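Local coordinates for uncharacterized protein VP1736 (Vibrio parahaemolyticus, PDB 3LXQ) that is of unknown function but carries a sulfatase-family domain of the alkaline phosphatase superfamily fold, at residues Glu94-Gln99 against His322-Ile327; Ala98-Ser103 against His306-Phe311; Leu109-Asp114 against Tyr277-Leu282; Gln125-Gly130 against Val316-Phe321. All blocks are in the same frame, centred on the assembly; numbering follows the deposited sequence.

Interaction 1. Residues Glu94-Gln99 against His322-Ile327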
loop_
_atom_site.group_PDB
_atom_site.type_symbol
_atom_site.label_atom_id
_atom_site.label_comp_id
_atom_site.label_asym_id
_atom_site.label_seq_id
_atom_site.Cartn_x
_atom_site.Cartn_y
_atom_site.Cartn_z
ATOM N N GLU A 94 -9.165 -3.336 3.164
ATOM C CA GLU A 94 -8.933 -4.672 3.698
ATOM C C GLU A 94 -9.258 -5.764 2.689
ATOM O O GLU A 94 -10.402 -5.899 2.254
ATOM C CB GLU A 94 -9.757 -4.906 4.972
ATOM C CG GLU A 94 -9.700 -6.360 5.506
ATOM C CD GLU A 94 -8.286 -6.784 5.844
ATOM O OE1 GLU A 94 -7.823 -7.834 5.351
ATOM O OE2 GLU A 94 -7.623 -6.040 6.597
ATOM N N SER A 95 -8.236 -6.551 2.350
ATOM C CA SER A 95 -8.367 -7.759 1.516
ATOM C C SER A 95 -8.987 -7.553 0.133
ATOM O O SER A 95 -9.431 -8.513 -0.494
ATOM C CB SER A 95 -9.103 -8.866 2.275
ATOM O OG SER A 95 -8.344 -9.280 3.388
ATOM N N LEU A 96 -8.972 -6.313 -0.364
ATOM C CA LEU A 96 -9.573 -6.014 -1.661
ATOM C C LEU A 96 -8.652 -6.417 -2.826
ATOM O O LEU A 96 -8.014 -5.584 -3.444
ATOM C CB LEU A 96 -9.974 -4.538 -1.744
ATOM C CG LEU A 96 -10.877 -4.132 -2.923
ATOM C CD1 LEU A 96 -12.225 -4.767 -2.810
ATOM C CD2 LEU A 96 -11.022 -2.608 -3.027
ATOM N N GLY A 97 -8.585 -7.712 -3.112
ATOM C CA GLY A 97 -7.808 -8.199 -4.242
ATOM C C GLY A 97 -8.471 -7.869 -5.561
ATOM O O GLY A 97 -9.682 -7.609 -5.616
ATOM N N ALA A 98 -7.675 -7.899 -6.628
ATOM C CA ALA A 98 -8.149 -7.614 -7.983
ATOM C C ALA A 98 -9.198 -8.606 -8.461
ATOM O O ALA A 98 -10.017 -8.269 -9.327
ATOM C CB ALA A 98 -6.967 -7.585 -8.974
ATOM N N GLN A 99 -9.149 -9.827 -7.914
ATOM C CA GLN A 99 -10.134 -10.869 -8.209
ATOM C C GLN A 99 -11.570 -10.434 -7.879
ATOM O O GLN A 99 -12.534 -10.970 -8.440
ATOM C CB GLN A 99 -9.775 -12.190 -7.506
ATOM C CG GLN A 99 -9.910 -12.177 -5.974
ATOM C CD GLN A 99 -9.572 -13.515 -5.309
ATOM O OE1 GLN A 99 -9.895 -14.583 -5.821
ATOM N NE2 GLN A 99 -8.928 -13.450 -4.153
ATOM N N HIS A 322 -2.038 -9.084 -6.826
ATOM C CA HIS A 322 -2.612 -8.101 -7.724
ATOM C C HIS A 322 -3.781 -7.377 -7.052
ATOM O O HIS A 322 -4.703 -7.991 -6.523
ATOM C CB HIS A 322 -2.994 -8.761 -9.053
ATOM C CG HIS A 322 -3.377 -7.797 -10.135
ATOM N ND1 HIS A 322 -4.249 -8.135 -11.149
ATOM C CD2 HIS A 322 -3.012 -6.514 -10.368
ATOM C CE1 HIS A 322 -4.402 -7.104 -11.960
ATOM N NE2 HIS A 322 -3.664 -6.106 -11.508
ATOM N N ILE A 323 -3.711 -6.050 -7.051
ATOM C CA ILE A 323 -4.604 -5.237 -6.245
ATOM C C ILE A 323 -5.012 -4.001 -7.029
ATOM O O ILE A 323 -4.291 -3.570 -7.925
ATOM C CB ILE A 323 -3.958 -4.825 -4.877
ATOM C CG1 ILE A 323 -2.565 -4.208 -5.058
ATOM C CG2 ILE A 323 -3.828 -6.028 -3.963
ATOM C CD1 ILE A 323 -2.107 -3.347 -3.865
ATOM N N PRO A 324 -6.191 -3.442 -6.716
ATOM C CA PRO A 324 -6.559 -2.155 -7.295
ATOM C C PRO A 324 -5.789 -1.019 -6.640
ATOM O O PRO A 324 -5.374 -1.128 -5.489
ATOM C CB PRO A 324 -8.043 -2.034 -6.947
ATOM C CG PRO A 324 -8.190 -2.821 -5.675
ATOM C CD PRO A 324 -7.238 -3.969 -5.825
ATOM N N ALA A 325 -5.580 0.057 -7.385
ATOM C CA ALA A 325 -5.050 1.282 -6.820
ATOM C C ALA A 325 -5.611 2.396 -7.655
ATOM O O ALA A 325 -5.600 2.316 -8.876
ATOM C CB ALA A 325 -3.522 1.297 -6.854
ATOM N N LEU A 326 -6.116 3.421 -6.984
ATOM C CA LEU A 326 -6.731 4.559 -7.647
ATOM C C LEU A 326 -6.319 5.830 -6.948
ATOM O O LEU A 326 -6.475 5.954 -5.740
ATOM C CB LEU A 326 -8.260 4.418 -7.601
ATOM C CG LEU A 326 -9.273 5.317 -8.340
ATOM C CD1 LEU A 326 -10.031 6.172 -7.352
ATOM C CD2 LEU A 326 -8.691 6.174 -9.463
ATOM N N ILE A 327 -5.784 6.778 -7.706
ATOM C CA ILE A 327 -5.527 8.091 -7.157
ATOM C C ILE A 327 -6.542 9.024 -7.799
ATOM O O ILE A 327 -6.686 9.074 -9.021
ATOM C CB ILE A 327 -4.075 8.562 -7.385
ATOM C CG1 ILE A 327 -3.082 7.620 -6.679
ATOM C CG2 ILE A 327 -3.903 10.008 -6.907
ATOM C CD1 ILE A 327 -1.609 7.949 -6.949
#

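Interaction 2. Residues Ala98-Ser103 against His306-Phe311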
loop_
_atom_site.group_PDB
_atom_site.type_symbol
_atom_site.label_atom_id
_atom_site.label_comp_id
_atom_site.label_asym_id
_atom_site.label_seq_id
_atom_site.Cartn_x
_atom_site.Cartn_y
_atom_site.Cartn_z
ATOM N N ALA A 98 -7.675 -7.899 -6.628
ATOM C CA ALA A 98 -8.149 -7.614 -7.983
ATOM C C ALA A 98 -9.198 -8.606 -8.461
ATOM O O ALA A 98 -10.017 -8.269 -9.327
ATOM C CB ALA A 98 -6.967 -7.585 -8.974
ATOM N N GLN A 99 -9.149 -9.827 -7.914
ATOM C CA GLN A 99 -10.134 -10.869 -8.209
ATOM C C GLN A 99 -11.570 -10.434 -7.879
ATOM O O GLN A 99 -12.534 -10.970 -8.440
ATOM C CB GLN A 99 -9.775 -12.190 -7.506
ATOM C CG GLN A 99 -9.910 -12.177 -5.974
ATOM C CD GLN A 99 -9.572 -13.515 -5.309
ATOM O OE1 GLN A 99 -9.895 -14.583 -5.821
ATOM N NE2 GLN A 99 -8.928 -13.450 -4.153
ATOM N N PHE A 100 -11.703 -9.462 -6.979
ATOM C CA PHE A 100 -13.007 -8.949 -6.566
ATOM C C PHE A 100 -13.368 -7.632 -7.251
ATOM O O PHE A 100 -14.373 -7.010 -6.898
ATOM C CB PHE A 100 -13.068 -8.741 -5.046
ATOM C CG PHE A 100 -12.653 -9.942 -4.237
ATOM C CD1 PHE A 100 -13.429 -11.103 -4.225
ATOM C CD2 PHE A 100 -11.490 -9.901 -3.459
ATOM C CE1 PHE A 100 -13.045 -12.220 -3.465
ATOM C CE2 PHE A 100 -11.094 -11.014 -2.692
ATOM C CZ PHE A 100 -11.879 -12.177 -2.699
ATOM N N VAL A 101 -12.553 -7.201 -8.217
ATOM C CA VAL A 101 -12.776 -5.915 -8.892
ATOM C C VAL A 101 -13.227 -6.066 -10.353
ATOM O O VAL A 101 -12.481 -6.543 -11.210
ATOM C CB VAL A 101 -11.543 -4.970 -8.802
ATOM C CG1 VAL A 101 -11.885 -3.599 -9.368
ATOM C CG2 VAL A 101 -11.068 -4.828 -7.366
ATOM N N GLY A 102 -14.458 -5.639 -10.624
ATOM C CA GLY A 102 -15.030 -5.689 -11.969
ATOM C C GLY A 102 -14.169 -5.008 -13.022
ATOM O O GLY A 102 -13.851 -5.611 -14.050
ATOM N N SER A 103 -13.775 -3.760 -12.759
ATOM C CA SER A 103 -12.971 -2.990 -13.714
ATOM C C SER A 103 -11.583 -3.596 -13.957
ATOM O O SER A 103 -10.923 -3.244 -14.929
ATOM C CB SER A 103 -12.857 -1.517 -13.294
ATOM O OG SER A 103 -12.149 -1.378 -12.073
ATOM N N HIS A 306 -3.733 -5.979 0.620
ATOM C CA HIS A 306 -3.341 -7.263 0.015
ATOM C C HIS A 306 -4.592 -7.919 -0.589
ATOM O O HIS A 306 -5.708 -7.469 -0.356
ATOM C CB HIS A 306 -2.733 -8.213 1.055
ATOM C CG HIS A 306 -3.580 -8.381 2.279
ATOM N ND1 HIS A 306 -4.588 -9.320 2.371
ATOM C CD2 HIS A 306 -3.586 -7.711 3.454
ATOM C CE1 HIS A 306 -5.166 -9.231 3.554
ATOM N NE2 HIS A 306 -4.576 -8.263 4.231
ATOM N N ASP A 307 -4.406 -8.986 -1.349
ATOM C CA ASP A 307 -5.525 -9.788 -1.841
ATOM C C ASP A 307 -5.993 -10.678 -0.693
ATOM O O ASP A 307 -5.250 -10.893 0.274
ATOM C CB ASP A 307 -5.057 -10.648 -3.018
ATOM C CG ASP A 307 -6.182 -11.413 -3.713
ATOM O OD1 ASP A 307 -7.389 -11.153 -3.484
ATOM O OD2 ASP A 307 -5.833 -12.294 -4.521
ATOM N N ALA A 308 -7.220 -11.186 -0.785
ATOM C CA ALA A 308 -7.653 -12.236 0.125
ATOM C C ALA A 308 -6.613 -13.356 0.088
ATOM O O ALA A 308 -6.218 -13.817 -0.984
ATOM C CB ALA A 308 -9.018 -12.760 -0.269
ATOM N N ARG A 309 -6.165 -13.771 1.268
ATOM C CA ARG A 309 -5.153 -14.813 1.423
ATOM C C ARG A 309 -5.450 -16.087 0.612
ATOM O O ARG A 309 -6.584 -16.536 0.534
ATOM C CB ARG A 309 -5.055 -15.173 2.904
ATOM C CG ARG A 309 -3.688 -15.676 3.359
ATOM C CD ARG A 309 -2.980 -14.618 4.203
ATOM N NE ARG A 309 -1.997 -15.238 5.092
ATOM C CZ ARG A 309 -2.091 -15.283 6.423
ATOM N NH1 ARG A 309 -3.120 -14.723 7.063
ATOM N NH2 ARG A 309 -1.133 -15.878 7.117
ATOM N N VAL A 310 -4.422 -16.640 -0.014
ATOM C CA VAL A 310 -4.478 -17.997 -0.524
ATOM C C VAL A 310 -3.436 -18.794 0.267
ATOM O O VAL A 310 -2.413 -18.233 0.677
ATOM C CB VAL A 310 -4.264 -18.066 -2.059
ATOM C CG1 VAL A 310 -2.817 -17.756 -2.449
ATOM C CG2 VAL A 310 -4.693 -19.436 -2.606
ATOM N N PHE A 311 -3.719 -20.079 0.496
ATOM C CA PHE A 311 -2.891 -20.952 1.328
ATOM C C PHE A 311 -2.337 -22.139 0.548
ATOM O O PHE A 311 -2.991 -22.662 -0.361
ATOM C CB PHE A 311 -3.698 -21.472 2.530
ATOM C CG PHE A 311 -4.129 -20.388 3.476
ATOM C CD1 PHE A 311 -3.289 -19.975 4.504
ATOM C CD2 PHE A 311 -5.372 -19.768 3.328
ATOM C CE1 PHE A 311 -3.680 -18.957 5.377
ATOM C CE2 PHE A 311 -5.769 -18.747 4.190
ATOM C CZ PHE A 311 -4.921 -18.341 5.216
#

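Interaction 3. Residues Leu109-Asp114 against Tyr277-Leu282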
loop_
_atom_site.group_PDB
_atom_site.type_symbol
_atom_site.label_atom_id
_atom_site.label_comp_id
_atom_site.label_asym_id
_atom_site.label_seq_id
_atom_site.Cartn_x
_atom_site.Cartn_y
_atom_site.Cartn_z
ATOM N N LEU A 109 -18.105 -7.138 -8.397
ATOM C CA LEU A 109 -18.304 -6.873 -6.976
ATOM C C LEU A 109 -18.070 -5.425 -6.571
ATOM O O LEU A 109 -18.340 -5.054 -5.428
ATOM C CB LEU A 109 -17.393 -7.781 -6.149
ATOM C CG LEU A 109 -17.927 -8.940 -5.307
ATOM C CD1 LEU A 109 -19.143 -9.664 -5.909
ATOM C CD2 LEU A 109 -16.792 -9.922 -5.010
ATOM N N THR A 110 -17.561 -4.611 -7.494
ATOM C CA THR A 110 -17.166 -3.241 -7.156
ATOM C C THR A 110 -17.702 -2.156 -8.100
ATOM O O THR A 110 -16.909 -1.353 -8.596
ATOM C CB THR A 110 -15.619 -3.092 -7.092
ATOM O OG1 THR A 110 -15.051 -3.584 -8.310
ATOM C CG2 THR A 110 -15.026 -3.839 -5.884
ATOM N N PRO A 111 -19.038 -2.089 -8.318
ATOM C CA PRO A 111 -19.549 -1.104 -9.283
ATOM C C PRO A 111 -19.265 0.367 -8.939
ATOM O O PRO A 111 -19.033 1.158 -9.854
ATOM C CB PRO A 111 -21.058 -1.376 -9.320
ATOM C CG PRO A 111 -21.361 -2.102 -8.067
ATOM C CD PRO A 111 -20.130 -2.884 -7.723
ATOM N N ASN A 112 -19.291 0.735 -7.658
ATOM C CA ASN A 112 -18.930 2.099 -7.263
ATOM C C ASN A 112 -17.471 2.412 -7.565
ATOM O O ASN A 112 -17.174 3.468 -8.114
ATOM C CB ASN A 112 -19.218 2.364 -5.784
ATOM C CG ASN A 112 -20.710 2.422 -5.475
ATOM O OD1 ASN A 112 -21.461 3.193 -6.080
ATOM N ND2 ASN A 112 -21.144 1.605 -4.524
ATOM N N LEU A 113 -16.565 1.496 -7.212
ATOM C CA LEU A 113 -15.133 1.693 -7.483
ATOM C C LEU A 113 -14.844 1.717 -8.981
ATOM O O LEU A 113 -14.092 2.567 -9.442
ATOM C CB LEU A 113 -14.258 0.645 -6.780
ATOM C CG LEU A 113 -12.730 0.782 -6.907
ATOM C CD1 LEU A 113 -12.225 2.068 -6.246
ATOM C CD2 LEU A 113 -12.006 -0.442 -6.345
ATOM N N ASP A 114 -15.463 0.799 -9.726
ATOM C CA ASP A 114 -15.315 0.716 -11.182
ATOM C C ASP A 114 -15.584 2.053 -11.861
ATOM O O ASP A 114 -14.862 2.455 -12.777
ATOM C CB ASP A 114 -16.287 -0.317 -11.758
ATOM C CG ASP A 114 -15.853 -1.743 -11.508
ATOM O OD1 ASP A 114 -14.829 -1.977 -10.815
ATOM O OD2 ASP A 114 -16.548 -2.641 -12.025
ATOM N N TYR A 277 -20.547 -4.953 -0.147
ATOM C CA TYR A 277 -20.922 -3.988 0.888
ATOM C C TYR A 277 -19.879 -2.873 1.015
ATOM O O TYR A 277 -20.231 -1.690 0.989
ATOM C CB TYR A 277 -21.184 -4.623 2.273
ATOM C CG TYR A 277 -21.309 -3.538 3.321
ATOM C CD1 TYR A 277 -22.475 -2.789 3.429
ATOM C CD2 TYR A 277 -20.226 -3.188 4.128
ATOM C CE1 TYR A 277 -22.579 -1.755 4.345
ATOM C CE2 TYR A 277 -20.318 -2.153 5.050
ATOM C CZ TYR A 277 -21.499 -1.440 5.150
ATOM O OH TYR A 277 -21.610 -0.420 6.069
ATOM N N SER A 278 -18.608 -3.254 1.160
ATOM C CA SER A 278 -17.515 -2.282 1.273
ATOM C C SER A 278 -17.452 -1.323 0.083
ATOM O O SER A 278 -17.175 -0.136 0.260
ATOM C CB SER A 278 -16.173 -2.981 1.448
ATOM O OG SER A 278 -15.144 -2.026 1.654
ATOM N N ASP A 279 -17.714 -1.843 -1.116
ATOM C CA ASP A 279 -17.853 -1.008 -2.315
ATOM C C ASP A 279 -18.982 0.019 -2.192
ATOM O O ASP A 279 -18.785 1.206 -2.502
ATOM C CB ASP A 279 -18.112 -1.849 -3.564
ATOM C CG ASP A 279 -18.251 -0.993 -4.814
ATOM O OD1 ASP A 279 -17.204 -0.514 -5.312
ATOM O OD2 ASP A 279 -19.389 -0.788 -5.293
ATOM N N TYR A 280 -20.165 -0.444 -1.776
ATOM C CA TYR A 280 -21.287 0.454 -1.538
ATOM C C TYR A 280 -20.882 1.499 -0.509
ATOM O O TYR A 280 -21.214 2.669 -0.643
ATOM C CB TYR A 280 -22.534 -0.315 -1.057
ATOM C CG TYR A 280 -23.423 0.502 -0.143
ATOM C CD1 TYR A 280 -24.469 1.279 -0.655
ATOM C CD2 TYR A 280 -23.201 0.520 1.237
ATOM C CE1 TYR A 280 -25.277 2.044 0.192
ATOM C CE2 TYR A 280 -23.997 1.279 2.085
ATOM C CZ TYR A 280 -25.027 2.036 1.561
ATOM O OH TYR A 280 -25.803 2.777 2.418
ATOM N N ALA A 281 -20.170 1.057 0.522
ATOM C CA ALA A 281 -19.755 1.927 1.606
ATOM C C ALA A 281 -18.771 2.990 1.121
ATOM O O ALA A 281 -18.843 4.140 1.565
ATOM C CB ALA A 281 -19.158 1.105 2.745
ATOM N N LEU A 282 -17.871 2.609 0.204
ATOM C CA LEU A 282 -16.905 3.541 -0.388
ATOM C C LEU A 282 -17.609 4.590 -1.239
ATOM O O LEU A 282 -17.263 5.777 -1.177
ATOM C CB LEU A 282 -15.847 2.799 -1.221
ATOM C CG LEU A 282 -14.766 3.618 -1.938
ATOM C CD1 LEU A 282 -13.919 4.428 -0.962
ATOM C CD2 LEU A 282 -13.885 2.720 -2.790
#

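Interaction 4. Residues Gln125-Gly130 against Val316-Phe321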
loop_
_atom_site.group_PDB
_atom_site.type_symbol
_atom_site.label_atom_id
_atom_site.label_comp_id
_atom_site.label_asym_id
_atom_site.label_seq_id
_atom_site.Cartn_x
_atom_site.Cartn_y
_atom_site.Cartn_z
ATOM N N GLN A 125 -1.665 -2.581 -13.094
ATOM C CA GLN A 125 -0.602 -3.530 -12.778
ATOM C C GLN A 125 0.064 -3.238 -11.429
ATOM O O GLN A 125 1.281 -3.274 -11.327
ATOM C CB GLN A 125 0.462 -3.554 -13.890
ATOM C CG GLN A 125 -0.004 -4.235 -15.164
ATOM C CD GLN A 125 -0.349 -5.701 -14.960
ATOM O OE1 GLN A 125 -1.317 -6.208 -15.529
ATOM N NE2 GLN A 125 0.453 -6.394 -14.161
HETATM N N MSE A 126 -0.766 -2.978 -10.421
HETATM C CA MSE A 126 -0.356 -2.726 -9.049
HETATM C C MSE A 126 -0.277 -4.014 -8.232
HETATM O O MSE A 126 -1.198 -4.829 -8.250
HETATM C CB MSE A 126 -1.353 -1.777 -8.378
HETATM C CG MSE A 126 -0.988 -1.394 -6.950
HETATM SE SE MSE A 126 0.696 -0.423 -6.780
HETATM C CE MSE A 126 0.343 0.998 -8.067
ATOM N N TYR A 127 0.830 -4.181 -7.511
ATOM C CA TYR A 127 1.022 -5.363 -6.663
ATOM C C TYR A 127 1.369 -5.026 -5.231
ATOM O O TYR A 127 2.189 -4.138 -4.962
ATOM C CB TYR A 127 2.066 -6.302 -7.268
ATOM C CG TYR A 127 1.613 -6.851 -8.592
ATOM C CD1 TYR A 127 1.792 -6.117 -9.765
ATOM C CD2 TYR A 127 0.971 -8.082 -8.673
ATOM C CE1 TYR A 127 1.352 -6.589 -10.986
ATOM C CE2 TYR A 127 0.536 -8.573 -9.899
ATOM C CZ TYR A 127 0.734 -7.822 -11.053
ATOM O OH TYR A 127 0.282 -8.289 -12.269
ATOM N N ALA A 128 0.724 -5.727 -4.307
ATOM C CA ALA A 128 1.094 -5.657 -2.904
ATOM C C ALA A 128 2.445 -6.349 -2.752
ATOM O O ALA A 128 2.766 -7.249 -3.524
ATOM C CB ALA A 128 0.031 -6.323 -2.021
ATOM N N THR A 129 3.253 -5.871 -1.805
ATOM C CA THR A 129 4.514 -6.529 -1.454
ATOM C C THR A 129 4.291 -7.729 -0.528
ATOM O O THR A 129 5.177 -8.586 -0.380
ATOM C CB THR A 129 5.461 -5.560 -0.743
ATOM O OG1 THR A 129 4.810 -5.078 0.428
ATOM C CG2 THR A 129 5.844 -4.373 -1.645
ATOM N N GLY A 130 3.109 -7.796 0.091
ATOM C CA GLY A 130 2.777 -8.893 1.003
ATOM C C GLY A 130 1.377 -9.472 0.931
ATOM O O GLY A 130 0.604 -9.170 0.001
ATOM N N VAL A 316 5.612 -18.158 -5.805
ATOM C CA VAL A 316 4.888 -16.904 -5.578
ATOM C C VAL A 316 3.675 -16.775 -6.504
ATOM O O VAL A 316 3.830 -16.610 -7.713
ATOM C CB VAL A 316 5.803 -15.661 -5.668
ATOM C CG1 VAL A 316 4.992 -14.378 -5.433
ATOM C CG2 VAL A 316 6.917 -15.755 -4.645
ATOM N N PRO A 317 2.459 -16.858 -5.932
ATOM C CA PRO A 317 1.222 -16.744 -6.716
ATOM C C PRO A 317 0.898 -15.288 -7.084
ATOM O O PRO A 317 0.108 -14.623 -6.420
ATOM C CB PRO A 317 0.164 -17.349 -5.792
ATOM C CG PRO A 317 0.687 -17.087 -4.405
ATOM C CD PRO A 317 2.194 -17.154 -4.509
ATOM N N VAL A 318 1.513 -14.829 -8.168
ATOM C CA VAL A 318 1.489 -13.426 -8.608
ATOM C C VAL A 318 0.101 -12.787 -8.610
ATOM O O VAL A 318 -0.072 -11.666 -8.096
ATOM C CB VAL A 318 2.155 -13.290 -10.015
ATOM C CG1 VAL A 318 2.042 -11.870 -10.571
ATOM C CG2 VAL A 318 3.621 -13.733 -9.959
ATOM N N LYS A 319 -0.869 -13.515 -9.170
ATOM C CA LYS A 319 -2.258 -13.074 -9.299
ATOM C C LYS A 319 -2.808 -12.627 -7.955
ATOM O O LYS A 319 -3.610 -11.693 -7.881
ATOM C CB LYS A 319 -3.126 -14.210 -9.878
ATOM N N HIS A 320 -2.351 -13.283 -6.890
ATOM C CA HIS A 320 -2.836 -12.999 -5.545
ATOM C C HIS A 320 -2.081 -11.904 -4.798
ATOM O O HIS A 320 -2.263 -11.730 -3.602
ATOM C CB HIS A 320 -2.910 -14.274 -4.730
ATOM C CG HIS A 320 -3.953 -15.220 -5.221
ATOM N ND1 HIS A 320 -5.287 -15.071 -4.914
ATOM C CD2 HIS A 320 -3.868 -16.310 -6.024
ATOM C CE1 HIS A 320 -5.980 -16.040 -5.491
ATOM N NE2 HIS A 320 -5.140 -16.808 -6.163
ATOM N N PHE A 321 -1.244 -11.167 -5.516
ATOM C CA PHE A 321 -0.684 -9.914 -5.008
ATOM C C PHE A 321 -1.267 -8.748 -5.795
ATOM O O PHE A 321 -1.035 -7.566 -5.473
ATOM C CB PHE A 321 0.845 -9.947 -5.088
ATOM C CG PHE A 321 1.480 -10.909 -4.116
ATOM C CD1 PHE A 321 1.560 -12.271 -4.406
ATOM C CD2 PHE A 321 1.984 -10.453 -2.910
ATOM C CE1 PHE A 321 2.125 -13.168 -3.504
ATOM C CE2 PHE A 321 2.558 -11.336 -2.006
ATOM C CZ PHE A 321 2.637 -12.697 -2.308
HETATM O O HOH W 1 -1.659 -10.030 -1.672
#

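Interaction 1. Residues Glu94-Gln99 against His322-Ile327
Ala98 and His322 make the central touch between the loop that leaves strand 87-93 and the start of strand 322-328; the backbones come closest one residue on from His322, Ala98 CA to Ile323 CA being 4.6 Å. Followed outward, the His322 side chain begins at CB, which lies 4.1 Å from Ala98 CB. Its CG stands anti to the backbone N (chi1 -170°), a torsion that lays the imidazole beneath the alanine methyl. ND1 is the ring atom nearest to that methyl, Ala98 CB at 3.5 Å; CG and then CE1 lie a little farther from it. The methyl therefore rests over one face, displaced toward the rim on the ND1 side, and 3.9 Å from the ring centroid it makes a CH-pi contact 26° off the normal. CD2 points toward Met126 O, and at the far end NE2 turns to the backbone oxygen of Thr124, also on strand 121-127, which would restrain the ring's rotation.

The same two residues are joined through the backbone: Ala98 N donates to His322 O over 3.0 Å at a fairly straight 161°. Leu96, centre of an inverse gamma turn, extends the packing along the strand. Its CD2 meets Pro324 CG at 3.9 Å, while its carbonyl oxygen lies against the proline ring, Leu96 O to Pro324 CD being 3.0 Å.

In this sulfatase-family domain the contact seats the loop on a strand of the mixed central sheet. One directional hydrogen bond sits within apolar packing, while Leu96 O, buried without a partner, gains little polar compensation from the proline CD.

Interaction 2. Residues Ala98-Ser103 against His306-Phe311
Neither segment pairs its backbone with the other: residues 98-100 form a short 3-10 turn, closed by Val101 N to Ala98 O at 3.0 Å, and 306-311 is irregular, so the link is made by side chains. Gln99 and Phe100 leave the turn with their CA-CB bonds directed at the other segment, and Asp307 and Ala308 receive them.

The polar half is one hydrogen bond, Gln99 NE2 to Asp307 OD1, 2.8 Å long with an angle of 150° at the hydrogen. The donor reaches the syn side of OD1, 22° out of the carboxylate plane, and the two flat groups are steeply inclined to each other. Gln99 gets there with chi1 at 69°, CG lying between the backbone N and carbonyl carbon, and a straight chain beyond; this also places its CG over the centre of the Phe100 ring, 3.6 Å above the plane.

Both segments follow strands of the parallel core, 87-93 and 298-304, which are neighbours in the mixed sheet of this alkaline phosphatase-like domain; the contact thus ties together loops that emerge beside each other.

The apolar half meets at a ring edge. Ala308 CB lies in the plane of the Phe100 ring, 3.6 Å from CE2, and helix 271-289 packs on both residues through Arg271. Asp307 is held from several directions. Its OD1 also takes a weak bond from Ala308 N, while OD2 pairs with His320 ND1. Asp307 O accepts His306 ND1 at 2.7 Å in a nearly straight bond, the oxygen lying in the imidazole plane but ND1 coming from above the carbonyl plane.

Interaction 3. Residues Leu109-Asp114 against Tyr277-Leu282
The first turn of helix 111-118 abuts the side of helix 271-289, with Thr110 CA and Asp279 CA 5.4 Å apart and Thr110 in the N-cap position. The cap's usual work falls to the other helix. Asp279 directs its CA-CB bond at the helix start, and with CG anti to the backbone N (chi1 -180°) its carboxylate is carried out to two amides there. Asn112 N binds OD2 of Asp279 at 2.8 Å and Leu113 N binds OD1 of Asp279, also at 2.8 Å. The angles at hydrogen are 154° and 157°, and each oxygen uses its syn lone pair, so the carboxylate grips the two N-H groups like a fork.

Asn112 closes one side of this fork. Its amide plane is only slightly inclined to that of the carboxylate, and ND2 donates to Asp279 O over 3.1 Å, reaching that carbonyl from above its plane. Pro111 CD flanks the carboxylate, 3.3 Å from Asp279 OD2. Thr110 instead gives its hydroxyl to Asp114 OD1, 3.0 Å away, inside its own segment; the same OG1 accepts from Gly102 N.

On the side facing the sheet, Leu113 CD1 meets Leu282 CD2 at 3.9 Å, and both leucines touch Val302 of strand 298-304. The two helices thus pack side by side on the sheet, as helices do in an alpha/beta fold.

A carboxylate that takes two amides at a helix N-terminus is well placed with respect to the helix dipole, which would be expected to stabilise its negative charge and, in turn, the helix start.

Interaction 4. Residues Gln125-Gly130 against Val316-Phe321
Phe321 meets residues 127-130 through both its backbone and its ring. Its carbonyl oxygen accepts Ala128 N at 2.8 Å, with 162° at the hydrogen, and is approached by a second donor, the CA-H of Tyr127, with Tyr127 CA 3.2 Å from Phe321 O. The Phe321 ring, with CG beside its backbone N (chi1 -70°), reaches along the loop that follows strand 121-127, where CD2 is 3.4 Å from Ala128 O and 3.5 Å from Gly130 O.

Tyr127 supplies the other wing. The edge of its ring turns to Val318: CE2 lies 3.6 Å from Val318 O, in the ring plane, and 3.7 Å from Val318 CG1.

A water bridges the segments, donating to Gly130 O at 2.9 Å and also to His320 O. Farther out, Tyr127 meets the His322 ring at a shallow angle, and Met380 and Tyr382 of strand 377-382 pack on Phe321. Within 316-321, a short 3-10 segment at 318-319, with Phe321 N bonded to Val318 O, leads into Phe321.

This pairing prolongs the antiparallel partnership of strands 121-127 and 322-328 past its end, within the mixed sheet of the sulfatase-family domain.

How the interactions relate
Interactions 1, 2 and 4 cluster within 10 Å of one another, centre to centre. Interaction 3 lies about 21 Å from interaction 4 but about 12 Å from interaction 1, which it touches through Leu113 and Leu96. Interactions 1 and 4 are buried and each reaches one of two neighbouring strands, 322-328 and 121-127; each has one cross-segment backbone bond amid apolar packing, and Ile323 N probably bonds to Met126 O between them. Interaction 2 is only partly buried and depends on a side-chain amide and carboxylate; Asp307 connects it to His320 of interaction 4. Interaction 3, buried between helices, uses a carboxylate on backbone amides. Segment 98-103 joins these regions, meeting Thr110 and Asp114 of interaction 3.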